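Local coordinates for protein putative phophotriesterase (Proteus mirabilis, PDB 3RHG) that probably hydrolyses ester bonds as a zinc-dependent member of the phosphotriesterase family, with two divalent metal ions bound in each subunit, at residues P268-T273 against L317-Q322; E275-L280 against I289-D294. All coordinates share one frame; numbering follows the deposited sequence.

Contact 1. Residues P268-T273 against L317-Q322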
loop_
_atom_site.group_PDB
_atom_site.type_symbol
_atom_site.label_atom_id
_atom_site.label_comp_id
_atom_site.label_asym_id
_atom_site.label_seq_id
_atom_site.Cartn_x
_atom_site.Cartn_y
_atom_site.Cartn_z
ATOM N N PRO A 268 2.549 7.032 5.956
ATOM C CA PRO A 268 2.471 7.753 4.674
ATOM C C PRO A 268 2.786 6.835 3.511
ATOM O O PRO A 268 3.570 5.894 3.654
ATOM C CB PRO A 268 3.547 8.846 4.774
ATOM C CG PRO A 268 4.208 8.668 6.081
ATOM C CD PRO A 268 3.521 7.612 6.896
ATOM N N SER A 269 2.190 7.117 2.356
ATOM C CA SER A 269 2.466 6.315 1.183
ATOM C C SER A 269 3.854 6.654 0.664
ATOM O O SER A 269 4.422 7.696 1.002
ATOM C CB SER A 269 1.444 6.587 0.086
ATOM O OG SER A 269 1.631 7.885 -0.448
ATOM N N VAL A 270 4.404 5.759 -0.146
ATOM C CA VAL A 270 5.677 6.028 -0.795
ATOM C C VAL A 270 5.621 7.339 -1.573
ATOM O O VAL A 270 6.523 8.166 -1.450
ATOM C CB VAL A 270 6.124 4.857 -1.693
ATOM C CG1 VAL A 270 7.357 5.257 -2.493
ATOM C CG2 VAL A 270 6.403 3.588 -0.831
ATOM N N MET A 271 4.577 7.537 -2.383
ATOM C CA MET A 271 4.484 8.774 -3.161
ATOM C C MET A 271 4.387 10.012 -2.269
ATOM O O MET A 271 4.913 11.062 -2.626
ATOM C CB MET A 271 3.319 8.741 -4.163
ATOM C CG MET A 271 3.507 7.753 -5.307
ATOM S SD MET A 271 5.092 7.880 -6.166
ATOM C CE MET A 271 4.946 9.471 -6.953
ATOM N N ASP A 272 3.720 9.901 -1.115
ATOM C CA ASP A 272 3.681 11.019 -0.149
ATOM C C ASP A 272 5.113 11.388 0.224
ATOM O O ASP A 272 5.473 12.559 0.335
ATOM C CB ASP A 272 2.978 10.633 1.175
ATOM C CG ASP A 272 1.462 10.525 1.071
ATOM O OD1 ASP A 272 0.840 11.190 0.204
ATOM O OD2 ASP A 272 0.886 9.769 1.925
ATOM N N THR A 273 5.915 10.373 0.504
ATOM C CA THR A 273 7.280 10.616 1.006
ATOM C C THR A 273 8.209 11.071 -0.127
ATOM O O THR A 273 9.106 11.881 0.095
ATOM C CB THR A 273 7.783 9.388 1.736
ATOM O OG1 THR A 273 6.952 9.227 2.896
ATOM C CG2 THR A 273 9.233 9.559 2.200
ATOM N N LEU A 317 14.694 5.847 -5.007
ATOM C CA LEU A 317 15.613 6.734 -5.734
ATOM C C LEU A 317 15.161 6.950 -7.182
ATOM O O LEU A 317 15.362 8.043 -7.733
ATOM C CB LEU A 317 17.065 6.220 -5.676
ATOM C CG LEU A 317 17.666 6.157 -4.258
ATOM C CD1 LEU A 317 19.169 5.829 -4.313
ATOM C CD2 LEU A 317 17.446 7.451 -3.500
ATOM N N SER A 318 14.558 5.926 -7.804
ATOM C CA SER A 318 14.001 6.059 -9.171
ATOM C C SER A 318 12.818 7.010 -9.185
ATOM O O SER A 318 12.656 7.818 -10.113
ATOM C CB SER A 318 13.536 4.703 -9.722
ATOM O OG SER A 318 14.641 3.907 -10.058
ATOM N N LEU A 319 11.967 6.895 -8.168
ATOM C CA LEU A 319 10.845 7.797 -8.047
ATOM C C LEU A 319 11.294 9.250 -7.880
ATOM O O LEU A 319 10.675 10.155 -8.448
ATOM C CB LEU A 319 9.926 7.361 -6.899
ATOM C CG LEU A 319 9.182 6.034 -7.127
ATOM C CD1 LEU A 319 8.299 5.670 -5.895
ATOM C CD2 LEU A 319 8.364 6.071 -8.425
ATOM N N LEU A 320 12.354 9.484 -7.103
ATOM C CA LEU A 320 12.898 10.848 -6.983
ATOM C C LEU A 320 13.400 11.382 -8.313
ATOM O O LEU A 320 13.236 12.567 -8.610
ATOM C CB LEU A 320 14.020 10.928 -5.941
ATOM C CG LEU A 320 13.651 10.760 -4.474
ATOM C CD1 LEU A 320 14.941 10.725 -3.603
ATOM C CD2 LEU A 320 12.690 11.886 -4.038
ATOM N N ALA A 321 14.031 10.515 -9.100
ATOM C CA ALA A 321 14.529 10.904 -10.413
ATOM C C ALA A 321 13.370 11.322 -11.326
ATOM O O ALA A 321 13.450 12.336 -12.026
ATOM C CB ALA A 321 15.308 9.766 -11.021
ATOM N N GLN A 322 12.289 10.544 -11.313
ATOM C CA GLN A 322 11.109 10.862 -12.120
ATOM C C GLN A 322 10.486 12.182 -11.672
ATOM O O GLN A 322 9.944 12.947 -12.495
ATOM C CB GLN A 322 10.092 9.718 -12.066
ATOM C CG GLN A 322 8.853 9.956 -12.893
ATOM C CD GLN A 322 9.151 10.043 -14.395
ATOM O OE1 GLN A 322 10.094 9.419 -14.890
ATOM N NE2 GLN A 322 8.343 10.815 -15.121
#
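Leu319 reaches Val270 and Met271 through one methyl group, CD1, which carries the direct contact between the two helices. Leu319 CD1 lies 3.6 Å from Val270 CG1, within van der Waals range, and the two side chains cross at about a right angle. The same Leu319 CD1 is 3.9 Å from Met271 SD, again in a perpendicular approach, so the methyl is met by a branched aliphatic carbon and by a thioether sulfur. Val270 presents CG1 because that branch stands anti to the backbone N (chi1 172°). Met271 gets there differently: its bond leaving the backbone is not aimed at 317-322, but bends at chi2 (-50°) and chi3 (-67°) fold the chain so that the sulfur arrives beside Leu319. The backbones stay apart, with Met271 CA and Leu319 CA 8.1 Å from each other.

Behind this first shell, the start of helix 270-282 is fixed by a capping box. Asp272 N donates to Ser269 OG at 3.0 Å, making Ser269 the N-cap, and Ser269 N returns a bond of 3.0 Å to Asp272 OD2, which it meets from above the carboxylate plane. These reciprocal bonds set the first turn from which Val270 and Met271 project.

Farther out, Val270 also packs on Phe311 and Phe316 of helix 311-322, and Leu319 on Val274. Val270 and Leu319 also pack on Tyr60 and Tyr39 of the second subunit, respectively, so the contact forms part of the dimer interface.

With 119 Å² buried in all and nothing but carbon and sulfur touching, cohesion between these two segments rests on dispersion and the exclusion of water, while the polar bonds serve to shape the helix start.

Contact 2. Residues E275-L280 against I289-D294. With ZN (zinc ion), chain B.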
loop_
_atom_site.group_PDB
_atom_site.type_symbol
_atom_site.label_atom_id
_atom_site.label_comp_id
_atom_site.label_asym_id
_atom_site.label_seq_id
_atom_site.Cartn_x
_atom_site.Cartn_y
_atom_site.Cartn_z
ATOM N N GLU A 275 7.272 13.090 -2.430
ATOM C CA GLU A 275 6.989 14.520 -2.502
ATOM C C GLU A 275 7.590 15.306 -1.322
ATOM O O GLU A 275 8.125 16.402 -1.505
ATOM C CB GLU A 275 5.479 14.773 -2.585
ATOM C CG GLU A 275 5.128 16.239 -2.844
ATOM C CD GLU A 275 5.766 16.804 -4.127
ATOM O OE1 GLU A 275 5.877 16.076 -5.150
ATOM O OE2 GLU A 275 6.155 17.993 -4.114
ATOM N N ALA A 276 7.511 14.750 -0.117
ATOM C CA ALA A 276 8.064 15.416 1.056
ATOM C C ALA A 276 9.589 15.563 0.892
ATOM O O ALA A 276 10.138 16.640 1.100
ATOM C CB ALA A 276 7.750 14.623 2.329
ATOM N N VAL A 277 10.265 14.466 0.543
ATOM C CA VAL A 277 11.722 14.483 0.400
ATOM C C VAL A 277 12.146 15.380 -0.769
ATOM O O VAL A 277 13.078 16.183 -0.644
ATOM C CB VAL A 277 12.295 13.044 0.261
ATOM C CG1 VAL A 277 13.762 13.057 -0.203
ATOM C CG2 VAL A 277 12.091 12.265 1.581
ATOM N N ALA A 278 11.441 15.271 -1.889
ATOM C CA ALA A 278 11.766 16.103 -3.069
ATOM C C ALA A 278 11.639 17.568 -2.688
ATOM O O ALA A 278 12.494 18.384 -3.037
ATOM C CB ALA A 278 10.838 15.783 -4.253
ATOM N N THR A 279 10.565 17.912 -1.972
ATOM C CA THR A 279 10.358 19.315 -1.584
ATOM C C THR A 279 11.457 19.843 -0.639
ATOM O O THR A 279 11.948 20.975 -0.797
ATOM C CB THR A 279 8.938 19.540 -1.037
ATOM O OG1 THR A 279 7.998 19.203 -2.069
ATOM C CG2 THR A 279 8.721 21.004 -0.620
ATOM N N LEU A 280 11.853 19.036 0.337
ATOM C CA LEU A 280 12.940 19.426 1.211
ATOM C C LEU A 280 14.233 19.641 0.427
ATOM O O LEU A 280 14.979 20.565 0.715
ATOM C CB LEU A 280 13.154 18.371 2.304
ATOM C CG LEU A 280 12.056 18.307 3.383
ATOM C CD1 LEU A 280 12.401 17.202 4.396
ATOM C CD2 LEU A 280 11.876 19.650 4.102
ATOM N N ILE A 289 19.275 14.827 5.025
ATOM C CA ILE A 289 18.224 13.819 4.962
ATOM C C ILE A 289 18.832 12.429 4.850
ATOM O O ILE A 289 19.789 12.231 4.108
ATOM C CB ILE A 289 17.336 14.043 3.723
ATOM C CG1 ILE A 289 16.596 15.382 3.841
ATOM C CG2 ILE A 289 16.347 12.874 3.542
ATOM C CD1 ILE A 289 15.894 15.800 2.557
ATOM N N VAL A 290 18.313 11.468 5.624
ATOM C CA VAL A 290 18.664 10.060 5.400
ATOM C C VAL A 290 17.387 9.238 5.215
ATOM O O VAL A 290 16.295 9.679 5.631
ATOM C CB VAL A 290 19.585 9.477 6.492
ATOM C CG1 VAL A 290 20.995 10.049 6.371
ATOM C CG2 VAL A 290 18.984 9.743 7.888
ATOM N N LEU A 291 17.537 8.053 4.620
ATOM C CA LEU A 291 16.412 7.230 4.144
ATOM C C LEU A 291 16.586 5.792 4.580
ATOM O O LEU A 291 17.691 5.264 4.531
ATOM C CB LEU A 291 16.414 7.198 2.614
ATOM C CG LEU A 291 16.424 8.553 1.906
ATOM C CD1 LEU A 291 16.504 8.365 0.392
ATOM C CD2 LEU A 291 15.232 9.434 2.270
ATOM N N SER A 292 15.505 5.132 5.010
ATOM C CA SER A 292 15.613 3.719 5.344
ATOM C C SER A 292 14.203 3.091 5.317
ATOM O O SER A 292 13.222 3.785 4.983
ATOM C CB SER A 292 16.305 3.543 6.717
ATOM O OG SER A 292 17.316 2.529 6.675
ATOM N N HIS A 293 14.108 1.792 5.636
ATOM C CA HIS A 293 12.845 1.037 5.563
ATOM C C HIS A 293 12.232 0.744 6.938
ATOM O O HIS A 293 11.039 0.474 7.031
ATOM C CB HIS A 293 13.091 -0.349 4.929
ATOM C CG HIS A 293 13.782 -0.316 3.603
ATOM N ND1 HIS A 293 15.159 -0.335 3.492
ATOM C CD2 HIS A 293 13.295 -0.308 2.333
ATOM C CE1 HIS A 293 15.493 -0.333 2.207
ATOM N NE2 HIS A 293 14.384 -0.320 1.482
ATOM N N ASP A 294 13.067 0.708 7.979
ATOM C CA ASP A 294 12.610 0.268 9.305
ATOM C C ASP A 294 11.957 -1.097 9.276
ATOM O O ASP A 294 10.933 -1.300 9.933
ATOM C CB ASP A 294 11.679 1.305 9.973
ATOM C CG ASP A 294 11.550 1.089 11.467
ATOM O OD1 ASP A 294 12.490 0.501 12.063
ATOM O OD2 ASP A 294 10.499 1.490 12.062
HETATM ZN ZN ZN B . 13.226 1.076 14.225
#
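Ile289 pushes its terminal methyl CD1 against the helix at Leu280, the closest approach between the two segments: Ile289 CD1 is 3.8 Å from Leu280 CB and 4.2 Å from Leu280 CD1. Ile289 CG1 lies anti to its carbonyl carbon (chi1 -64°), and the nearly extended chi2 carries CD1 out to the helix. Val277 meets the strand more loosely with both branches, CG1 lying 4.4 Å from Ile289 CD1 and CG2 4.3 Å from Leu291 CD2.

Within 275-280, Thr279 OG1 donates to Glu275 O at 2.9 Å, while Thr279 N approaches that oxygen from the opposite face of the carbonyl plane, so two donors grip one acceptor. The strand's backbone bonds go to 249-252, from Val290 to Leu250 and Phe252.

Metal binding belongs to the far end of 289-294. Asp294 OD1 coordinates zinc at 2.4 Å, whereas Asp294 OD2 stays 3.5 Å away, which makes the carboxylate monodentate; His23, His25 and Glu166 also bind this ion.

Helix 270-282 and strand 289-291 run nearly antiparallel, at 153° with axes 10.7 Å apart. With strand 249-252 they form the last beta-alpha-beta unit of the eight-stranded amidohydrolase barrel, and the eighth strand, 289-291, leads to the metal-binding Asp294.

How the contacts relate
Helix 270-282 is common to both contacts: its first turn enters contact 1, and the following residues enter contact 2. In chain order the segments run 268-273, 275-280, 289-294 and 317-322, so both segments of contact 2 fall between those of contact 1. Their centres are about 8 Å apart and they touch directly, Leu317 CD2 lying 4.1 Å from Leu291 CD1 and Leu320 CD2 4.2 Å from Val277 CG1. Strand 289-291 and helix 311-322 are consecutive elements, and helix 270-282 packs on both. The apolar side chains therefore link the barrel wall to the surface that meets the second subunit.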